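PDB 2P2V: alpha-2,3-sialyltransferase from Campylobacter jejuni, which probably transfers sialic acid from CMP-sialic acid onto acceptor sugars through an alpha-2,3 linkage, as the catalytic part of a larger membrane protein. Local coordinates for residues I157-G162 and Y221-Y226; K131-Y136 and L214-S219; D108-F113 and A120-E125. All blocks are in the same frame, centred on the assembly; numbering follows the deposited sequence. Where two conformers were deposited one is given.

Contact 1 (I157-G162 and Y221-Y226); sequences IAIALG and YKVNIY
I159 meets Y221 and V223 in a small, buried, wholly apolar contact, where the end of helix 150-161 lies against the turn that leads from helix 207-221 into strand 224-227, an edge strand of the sheet within this chain. The two branches of I159 divide the work. CG2 goes to the helix end and lies 3.4 Å from Y221 CB, with Y221 CG next at 3.8 Å, so it touches the root of the tyrosine and approaches the ring only obliquely. The longer branch turns the other way and brings I159 CD1 to 3.7 Å from V223 CG2. This division follows from chi1 of -66°, which sets CG2 anti to the backbone N and CG1 anti to the carbonyl carbon, fanning the branches apart. A beta-branched isoleucine suits the place because one residue must reach two partners and also rest on I166 of strand 165-169 and L217 of helix 207-221.

V223 is short and branched, as its extended backbone favours, and offers one methyl to the isoleucine. Y221 lays its hydrocarbon root against I159, while its hydroxyl reaches the start of helix 131-144 in a weak hydrogen bond with F133 N. Both helices stop at a residue of positive phi. G162 closes helix 150-161 with a Schellman motif, and its phi of 106° is readily taken by glycine. K222 turns the chain at phi 56°, and its NZ is hydrogen-bonded to S219 O. N224 and Y226 then pair with strand 165-169 through backbone bonds. I159 fills the space between two helix-turn-strand units, 150-161 into 165-169 and 207-221 into 224-227; such a succession beside a parallel sheet is characteristic of the Rossmann-like alpha/beta fold on which this sialyltransferase is built.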
loop_
_atom_site.group_PDB
_atom_site.type_symbol
_atom_site.label_atom_id
_atom_site.label_comp_id
_atom_site.label_asym_id
_atom_site.label_seq_id
_atom_site.Cartn_x
_atom_site.Cartn_y
_atom_site.Cartn_z
ATOM N N ILE A 157 17.464 14.130 14.128
ATOM C CA ILE A 157 17.847 13.525 12.876
ATOM C C ILE A 157 19.326 13.087 12.932
ATOM O O ILE A 157 19.669 11.946 12.537
ATOM C CB ILE A 157 17.665 14.525 11.677
ATOM C CG1 ILE A 157 16.166 14.688 11.395
ATOM C CG2 ILE A 157 18.360 13.978 10.432
ATOM C CD1 ILE A 157 15.528 13.577 10.577
ATOM N N ALA A 158 20.160 13.988 13.422
ATOM C CA ALA A 158 21.630 13.710 13.549
ATOM C C ALA A 158 21.867 12.445 14.388
ATOM O O ALA A 158 22.635 11.547 13.972
ATOM C CB ALA A 158 22.360 14.905 14.123
ATOM N N ILE A 159 21.167 12.349 15.513
ATOM C CA ILE A 159 21.287 11.201 16.447
ATOM C C ILE A 159 20.802 9.937 15.789
ATOM O O ILE A 159 21.500 8.880 15.822
ATOM C CB ILE A 159 20.569 11.503 17.769
ATOM C CG1 ILE A 159 21.295 12.647 18.466
ATOM C CG2 ILE A 159 20.416 10.265 18.652
ATOM C CD1 ILE A 159 20.574 13.228 19.597
ATOM N N ALA A 160 19.634 10.019 15.096
ATOM C CA ALA A 160 19.205 8.852 14.353
ATOM C C ALA A 160 20.173 8.391 13.268
ATOM O O ALA A 160 20.199 7.218 12.951
ATOM C CB ALA A 160 17.764 8.980 13.811
ATOM N N LEU A 161 20.932 9.300 12.665
ATOM C CA LEU A 161 21.792 8.934 11.571
ATOM C C LEU A 161 23.160 8.501 12.105
ATOM O O LEU A 161 24.012 8.014 11.348
ATOM C CB LEU A 161 21.996 10.114 10.644
ATOM C CG LEU A 161 20.750 10.388 9.753
ATOM C CD1 LEU A 161 21.022 11.695 9.074
ATOM C CD2 LEU A 161 20.383 9.277 8.748
ATOM N N GLY A 162 23.362 8.715 13.387
ATOM C CA GLY A 162 24.550 8.111 14.044
ATOM C C GLY A 162 25.656 9.096 14.355
ATOM O O GLY A 162 26.787 8.679 14.645
ATOM N N TYR A 221 20.027 8.477 24.147
ATOM C CA TYR A 221 20.858 7.993 23.036
ATOM C C TYR A 221 22.355 8.166 23.287
ATOM O O TYR A 221 23.170 7.770 22.465
ATOM C CB TYR A 221 20.404 8.600 21.670
ATOM C CG TYR A 221 18.939 8.233 21.440
ATOM C CD1 TYR A 221 18.565 6.930 21.151
ATOM C CD2 TYR A 221 17.943 9.161 21.631
ATOM C CE1 TYR A 221 17.249 6.554 21.012
ATOM C CE2 TYR A 221 16.609 8.805 21.492
ATOM C CZ TYR A 221 16.257 7.523 21.178
ATOM O OH TYR A 221 14.901 7.186 21.080
ATOM N N LYS A 222 22.677 8.753 24.428
ATOM C CA LYS A 222 24.063 8.873 24.895
ATOM C C LYS A 222 25.007 9.569 23.913
ATOM O O LYS A 222 25.940 8.964 23.359
ATOM C CB LYS A 222 24.604 7.502 25.296
ATOM C CG LYS A 222 23.697 6.699 26.243
ATOM C CD LYS A 222 23.369 7.422 27.537
ATOM C CE LYS A 222 22.554 6.503 28.456
ATOM N NZ LYS A 222 21.945 7.239 29.610
ATOM N N VAL A 223 24.751 10.851 23.694
ATOM C CA VAL A 223 25.555 11.667 22.829
ATOM C C VAL A 223 25.879 12.899 23.653
ATOM O O VAL A 223 25.340 13.088 24.764
ATOM C CB VAL A 223 24.752 12.055 21.503
ATOM C CG1 VAL A 223 24.393 10.842 20.683
ATOM C CG2 VAL A 223 23.506 12.798 21.869
ATOM N N ASN A 224 26.746 13.757 23.127
ATOM C CA ASN A 224 27.144 14.963 23.810
ATOM C C ASN A 224 26.681 16.163 23.039
ATOM O O ASN A 224 26.752 16.151 21.825
ATOM C CB ASN A 224 28.687 14.944 23.970
ATOM C CG ASN A 224 29.121 13.932 25.042
ATOM O OD1 ASN A 224 29.810 12.932 24.757
ATOM N ND2 ASN A 224 28.628 14.146 26.263
ATOM N N ILE A 225 26.183 17.164 23.750
ATOM C CA ILE A 225 25.702 18.378 23.174
ATOM C C ILE A 225 26.399 19.595 23.782
ATOM O O ILE A 225 26.259 19.881 24.981
ATOM C CB ILE A 225 24.144 18.533 23.321
ATOM C CG1 ILE A 225 23.409 17.245 22.856
ATOM C CG2 ILE A 225 23.706 19.798 22.625
ATOM C CD1 ILE A 225 21.877 17.223 23.098
ATOM N N TYR A 226 27.115 20.319 22.924
ATOM C CA TYR A 226 27.785 21.551 23.298
ATOM C C TYR A 226 27.218 22.789 22.653
ATOM O O TYR A 226 26.589 22.705 21.590
ATOM C CB TYR A 226 29.235 21.431 22.876
ATOM C CG TYR A 226 29.924 20.305 23.605
ATOM C CD1 TYR A 226 30.325 20.465 24.949
ATOM C CD2 TYR A 226 30.141 19.092 22.993
ATOM C CE1 TYR A 226 30.942 19.429 25.642
ATOM C CE2 TYR A 226 30.762 18.052 23.663
ATOM C CZ TYR A 226 31.163 18.232 24.990
ATOM O OH TYR A 226 31.771 17.178 25.649
#

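Contact 2 (K131-Y136 and L214-S219). With EDO (1,2-ethanediol), chain J.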
loop_
_atom_site.group_PDB
_atom_site.type_symbol
_atom_site.label_atom_id
_atom_site.label_comp_id
_atom_site.label_asym_id
_atom_site.label_seq_id
_atom_site.Cartn_x
_atom_site.Cartn_y
_atom_site.Cartn_z
ATOM N N LYS A 131 12.710 5.288 18.791
ATOM C CA LYS A 131 11.378 4.883 19.213
ATOM C C LYS A 131 10.869 5.610 20.409
ATOM O O LYS A 131 9.733 6.141 20.389
ATOM C CB LYS A 131 11.272 3.360 19.367
ATOM C CG LYS A 131 11.562 2.640 18.045
ATOM C CD LYS A 131 11.161 1.165 18.140
ATOM C CE LYS A 131 11.308 0.451 16.794
ATOM N NZ LYS A 131 10.723 1.238 15.658
ATOM N N GLU A 132 11.694 5.678 21.465
ATOM C CA GLU A 132 11.254 6.296 22.673
ATOM C C GLU A 132 11.022 7.815 22.477
ATOM O O GLU A 132 9.994 8.364 22.943
ATOM C CB GLU A 132 12.260 6.006 23.799
ATOM C CG GLU A 132 11.948 6.787 25.053
ATOM C CD GLU A 132 12.746 6.356 26.289
ATOM O OE1 GLU A 132 13.629 5.473 26.143
ATOM O OE2 GLU A 132 12.457 6.938 27.376
ATOM N N PHE A 133 11.937 8.473 21.766
ATOM C CA PHE A 133 11.892 9.947 21.591
ATOM C C PHE A 133 10.691 10.284 20.692
ATOM O O PHE A 133 9.886 11.217 20.985
ATOM C CB PHE A 133 13.175 10.464 20.950
ATOM C CG PHE A 133 13.168 11.947 20.756
ATOM C CD1 PHE A 133 13.371 12.810 21.829
ATOM C CD2 PHE A 133 12.890 12.493 19.469
ATOM C CE1 PHE A 133 13.358 14.203 21.661
ATOM C CE2 PHE A 133 12.840 13.935 19.290
ATOM C CZ PHE A 133 13.065 14.768 20.362
ATOM N N TYR A 134 10.508 9.463 19.681
ATOM C CA TYR A 134 9.392 9.667 18.709
ATOM C C TYR A 134 8.039 9.541 19.386
ATOM O O TYR A 134 7.132 10.347 19.150
ATOM C CB TYR A 134 9.497 8.635 17.609
ATOM C CG TYR A 134 8.633 8.890 16.372
ATOM C CD1 TYR A 134 7.733 7.941 15.919
ATOM C CD2 TYR A 134 8.898 10.017 15.570
ATOM C CE1 TYR A 134 7.048 8.114 14.680
ATOM C CE2 TYR A 134 8.187 10.228 14.344
ATOM C CZ TYR A 134 7.289 9.278 13.923
ATOM O OH TYR A 134 6.608 9.482 12.715
ATOM N N ALA A 135 7.858 8.515 20.235
ATOM C CA ALA A 135 6.630 8.408 20.998
ATOM C C ALA A 135 6.442 9.569 21.955
ATOM O O ALA A 135 5.310 10.043 22.172
ATOM C CB ALA A 135 6.571 7.051 21.758
ATOM N N TYR A 136 7.528 10.036 22.572
ATOM C CA TYR A 136 7.438 11.165 23.494
ATOM C C TYR A 136 7.038 12.474 22.781
ATOM O O TYR A 136 6.148 13.230 23.265
ATOM C CB TYR A 136 8.815 11.311 24.208
ATOM C CG TYR A 136 9.175 12.687 24.704
ATOM C CD1 TYR A 136 9.921 13.537 23.921
ATOM C CD2 TYR A 136 8.824 13.119 25.991
ATOM C CE1 TYR A 136 10.272 14.785 24.349
ATOM C CE2 TYR A 136 9.196 14.407 26.458
ATOM C CZ TYR A 136 9.933 15.216 25.613
ATOM O OH TYR A 136 10.324 16.485 25.981
ATOM N N LEU A 214 15.881 18.205 24.172
ATOM C CA LEU A 214 17.345 18.050 23.936
ATOM C C LEU A 214 18.029 17.242 25.043
ATOM O O LEU A 214 18.888 16.398 24.770
ATOM C CB LEU A 214 18.013 19.423 23.852
ATOM C CG LEU A 214 17.892 20.217 22.535
ATOM C CD1 LEU A 214 18.376 21.674 22.728
ATOM C CD2 LEU A 214 18.653 19.537 21.393
ATOM N N LYS A 215 17.656 17.505 26.280
ATOM C CA LYS A 215 18.203 16.734 27.425
ATOM C C LYS A 215 17.783 15.270 27.346
ATOM O O LYS A 215 18.562 14.363 27.624
ATOM C CB LYS A 215 17.772 17.377 28.748
ATOM C CG LYS A 215 18.494 18.717 29.039
ATOM C CD LYS A 215 18.327 19.148 30.506
ATOM C CE LYS A 215 16.984 19.906 30.755
ATOM N NZ LYS A 215 17.081 20.976 31.854
ATOM N N LEU A 216 16.544 15.032 26.910
ATOM C CA LEU A 216 16.086 13.658 26.677
ATOM C C LEU A 216 16.836 12.926 25.590
ATOM O O LEU A 216 17.145 11.746 25.761
ATOM C CB LEU A 216 14.567 13.583 26.443
ATOM C CG LEU A 216 13.962 12.167 26.370
ATOM C CD1 LEU A 216 14.165 11.406 27.732
ATOM C CD2 LEU A 216 12.471 12.180 25.989
ATOM N N LEU A 217 17.083 13.585 24.447
ATOM C CA LEU A 217 17.875 12.976 23.383
ATOM C C LEU A 217 19.221 12.553 23.940
ATOM O O LEU A 217 19.702 11.456 23.644
ATOM C CB LEU A 217 18.077 13.977 22.231
ATOM C CG LEU A 217 16.833 14.133 21.328
ATOM C CD1 LEU A 217 17.034 15.379 20.424
ATOM C CD2 LEU A 217 16.625 12.852 20.525
ATOM N N LYS A 218 19.818 13.443 24.730
ATOM C CA LYS A 218 21.163 13.175 25.310
ATOM C C LYS A 218 21.090 12.005 26.292
ATOM O O LYS A 218 21.910 11.103 26.213
ATOM C CB LYS A 218 21.704 14.442 25.993
ATOM C CG LYS A 218 23.092 14.313 26.660
ATOM C CD LYS A 218 23.422 15.630 27.347
ATOM C CE LYS A 218 24.847 15.707 27.836
ATOM N NZ LYS A 218 25.405 14.372 28.261
ATOM N N SER A 219 20.093 11.984 27.182
ATOM C CA SER A 219 20.001 10.827 28.133
ATOM C C SER A 219 19.605 9.477 27.562
ATOM O O SER A 219 20.088 8.447 28.039
ATOM C CB SER A 219 19.242 11.099 29.440
ATOM O OG SER A 219 18.083 11.886 29.283
HETATM C C1 EDO J . 17.467 3.883 27.291
HETATM O O1 EDO J . 18.707 4.427 26.843
HETATM C C2 EDO J . 16.738 4.990 28.037
HETATM O O2 EDO J . 15.337 4.720 27.975
#
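F133 and Y136 each receive a leucine methyl on a ring face, and these two CH-pi contacts form the tight part of a nearly antiparallel helix pair. The axes are 10.5 Å apart at an angle of 159°, a wide spacing that large side chains bridge. L217 CD2 sits 3.5 Å from the centroid of the F133 ring, almost straight above it, while L217 CG leans over the rim, 3.5 Å from F133 CE1. One turn further along helix 131-144, the Y136 ring takes CD2 of L216, the residue just before L217, 3.5 Å from its centroid. L216 gets there with CG anti to the backbone N (chi1 -172°), which stretches the leucine across the gap. A tyrosine suits this partly exposed position: its face is apolar, and its OH hydrogen-bonds E212 OE2.

Packing gives way to polar groups at E132, which touches I220 and Y221. Its OE1 lies 2.6 Å from O2 of an ethanediol, probably from the crystallisation liquor, that also bonds I220 O. K131 and E132 pack on N11 and R8 of a second subunit.

Inward, F133 rests on A156 and L217 on I159, both of helix 150-161, which lies against the pair.

Contact 3 (D108-F113 and A120-E125). With EDO (1,2-ethanediol), chain L.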
loop_
_atom_site.group_PDB
_atom_site.type_symbol
_atom_site.label_atom_id
_atom_site.label_comp_id
_atom_site.label_asym_id
_atom_site.label_seq_id
_atom_site.Cartn_x
_atom_site.Cartn_y
_atom_site.Cartn_z
ATOM N N ASP A 108 -2.264 13.936 1.264
ATOM C CA ASP A 108 -1.777 14.133 -0.093
ATOM C C ASP A 108 -0.349 14.640 -0.130
ATOM O O ASP A 108 0.379 14.247 -0.990
ATOM C CB ASP A 108 -2.632 15.115 -0.891
ATOM C CG ASP A 108 -3.935 14.463 -1.473
ATOM O OD1 ASP A 108 -4.039 13.215 -1.579
ATOM O OD2 ASP A 108 -4.852 15.245 -1.847
ATOM N N PHE A 109 0.015 15.551 0.767
ATOM C CA PHE A 109 1.396 16.055 0.824
ATOM C C PHE A 109 2.331 14.865 1.000
ATOM O O PHE A 109 3.317 14.734 0.257
ATOM C CB PHE A 109 1.605 16.999 2.002
ATOM C CG PHE A 109 3.032 17.498 2.120
ATOM C CD1 PHE A 109 3.481 18.580 1.366
ATOM C CD2 PHE A 109 3.939 16.867 2.971
ATOM C CE1 PHE A 109 4.841 19.011 1.430
ATOM C CE2 PHE A 109 5.294 17.274 3.051
ATOM C CZ PHE A 109 5.757 18.345 2.306
ATOM N N LEU A 110 2.037 14.023 1.979
ATOM C CA LEU A 110 3.007 12.899 2.259
ATOM C C LEU A 110 3.028 11.875 1.152
ATOM O O LEU A 110 4.102 11.360 0.784
ATOM C CB LEU A 110 2.724 12.234 3.608
ATOM C CG LEU A 110 2.967 13.132 4.844
ATOM C CD1 LEU A 110 2.551 12.432 6.121
ATOM C CD2 LEU A 110 4.442 13.590 4.951
ATOM N N HIS A 111 1.847 11.572 0.616
ATOM C CA HIS A 111 1.644 10.590 -0.469
ATOM C C HIS A 111 2.383 10.953 -1.747
ATOM O O HIS A 111 2.962 10.094 -2.434
ATOM C CB HIS A 111 0.141 10.425 -0.781
ATOM C CG HIS A 111 -0.152 9.514 -1.938
ATOM N ND1 HIS A 111 -0.538 9.982 -3.185
ATOM C CD2 HIS A 111 -0.142 8.164 -2.034
ATOM C CE1 HIS A 111 -0.740 8.957 -3.994
ATOM N NE2 HIS A 111 -0.495 7.844 -3.322
ATOM N N GLN A 112 2.368 12.245 -2.081
ATOM C CA GLN A 112 2.923 12.748 -3.338
ATOM C C GLN A 112 4.295 13.321 -3.148
ATOM O O GLN A 112 4.890 13.716 -4.100
ATOM C CB GLN A 112 2.049 13.889 -3.891
ATOM C CG GLN A 112 0.687 13.355 -4.157
ATOM C CD GLN A 112 -0.227 14.399 -4.760
ATOM O OE1 GLN A 112 -1.132 14.059 -5.523
ATOM N NE2 GLN A 112 -0.008 15.675 -4.408
ATOM N N PHE A 113 4.801 13.352 -1.911
ATOM C CA PHE A 113 6.102 13.963 -1.672
ATOM C C PHE A 113 7.183 13.532 -2.621
ATOM O O PHE A 113 7.828 14.374 -3.254
ATOM C CB PHE A 113 6.570 13.730 -0.198
ATOM C CG PHE A 113 7.824 14.444 0.114
ATOM C CD1 PHE A 113 7.820 15.797 0.467
ATOM C CD2 PHE A 113 9.057 13.782 0.005
ATOM C CE1 PHE A 113 8.984 16.487 0.746
ATOM C CE2 PHE A 113 10.191 14.464 0.242
ATOM C CZ PHE A 113 10.192 15.808 0.664
ATOM N N ALA A 120 14.598 14.391 -2.505
ATOM C CA ALA A 120 14.502 14.837 -1.121
ATOM C C ALA A 120 14.216 13.657 -0.177
ATOM O O ALA A 120 14.032 12.508 -0.642
ATOM C CB ALA A 120 13.453 15.953 -0.939
ATOM N N LYS A 121 14.164 13.918 1.118
ATOM C CA LYS A 121 13.876 12.861 2.114
ATOM C C LYS A 121 12.887 13.303 3.154
ATOM O O LYS A 121 13.065 14.360 3.716
ATOM C CB LYS A 121 15.200 12.565 2.840
ATOM C CG LYS A 121 15.102 11.501 3.965
ATOM C CD LYS A 121 14.803 10.089 3.397
ATOM C CE LYS A 121 14.481 9.152 4.525
ATOM N NZ LYS A 121 14.542 7.725 4.023
ATOM N N LEU A 122 11.880 12.503 3.462
ATOM C CA LEU A 122 11.016 12.866 4.567
ATOM C C LEU A 122 11.719 12.581 5.870
ATOM O O LEU A 122 12.068 11.406 6.126
ATOM C CB LEU A 122 9.720 12.049 4.505
ATOM C CG LEU A 122 8.862 12.443 3.286
ATOM C CD1 LEU A 122 7.831 11.331 3.096
ATOM C CD2 LEU A 122 8.226 13.873 3.603
ATOM N N GLY A 123 11.847 13.611 6.691
ATOM C CA GLY A 123 12.502 13.475 8.006
ATOM C C GLY A 123 11.851 12.471 8.928
ATOM O O GLY A 123 12.541 11.831 9.725
ATOM N N TYR A 124 10.519 12.320 8.893
ATOM C CA TYR A 124 9.922 11.393 9.835
ATOM C C TYR A 124 10.422 9.951 9.642
ATOM O O TYR A 124 10.402 9.187 10.612
ATOM C CB TYR A 124 8.389 11.367 9.760
ATOM C CG TYR A 124 7.774 10.538 8.699
ATOM C CD1 TYR A 124 7.612 9.162 8.870
ATOM C CD2 TYR A 124 7.219 11.134 7.523
ATOM C CE1 TYR A 124 6.985 8.385 7.884
ATOM C CE2 TYR A 124 6.619 10.368 6.568
ATOM C CZ TYR A 124 6.486 9.006 6.755
ATOM O OH TYR A 124 5.851 8.242 5.798
ATOM N N GLU A 125 10.819 9.599 8.440
ATOM C CA GLU A 125 11.248 8.231 8.115
ATOM C C GLU A 125 12.552 7.930 8.870
ATOM O O GLU A 125 12.933 6.730 9.039
ATOM C CB GLU A 125 11.447 8.065 6.613
ATOM C CG GLU A 125 10.081 8.043 5.890
ATOM C CD GLU A 125 10.147 7.887 4.374
ATOM O OE1 GLU A 125 11.126 8.251 3.747
ATOM O OE2 GLU A 125 9.151 7.384 3.818
HETATM C C1 EDO L . 13.663 7.495 -1.507
HETATM O O1 EDO L . 12.378 7.472 -2.158
HETATM C C2 EDO L . 13.585 6.799 -0.147
HETATM O O2 EDO L . 14.522 7.386 0.772
#
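L122 is the bump that sits on the flat face of the F113 ring. Its CD2 methyl lies over the middle of the face, 3.5 Å from the ring centroid and 11° off the normal, and its CG follows closely, 3.5 Å from F113 CD2. The leucine and the phenylalanine run antiparallel alongside one another, so L122 CG and CD2 both cover the ring. F113 reaches out with CG anti to the backbone N (chi1 -175°), and the far end of the ring arrives at A120, whose CB is 3.6 Å from F113 CZ; a methyl is bulk enough there. Beside it, K121 N lies near the ring plane at the edge.

Helix 107-116 here covers the strand that follows it. This is the beta-alpha-beta unit of strand 90-96, helix 107-116 and strand 121-122, the last parallel to the first and at the edge of the sheet within this chain. F113 also rests on C96 of strand 90-96, and its ring meets those of F73 and F117 with planes inclined, neither stacked nor perpendicular. A flat, wide residue can thus serve both strands of the unit.

One turn earlier, L110 pushes a single methyl into the notch between L122 and Y124: L110 CD2 is 4.0 Å from L122 CD2 and 4.2 Å from Y124 CE2, approaching the tyrosine ring obliquely. The CB of K121 leaves the backbone away from helix 107-116. The chain bends at chi2 (68°), and K121 NZ forms a salt bridge with E125 OE1 at 3.5 Å, weak as a hydrogen bond; E125 OE1 also bonds Y114 OH. K121 NZ further donates to O2 of an ethanediol, probably from the crystallisation liquor.

In the fold
Contact 3 closes first along the chain, before either of the others opens; contacts 1 and 2 then alternate, their segments coming in the order 131-136, 157-162, 214-219, 221-226. Those two are neighbours, with centres about 10 Å apart, and helix 207-221 runs from contact 2 straight into the turn of contact 1. The centre of contact 3 is about 23 Å from that of contact 1 and about 22 Å from that of contact 2, yet I157 touches G123 and Y134 touches Y124. Contacts 1 and 3 lie near opposite edges of this chain's seven-stranded parallel sheet, where helices pack beside strands 224-227 and 121-122, in the domain that holds the bound CMP-sialic acid analogue.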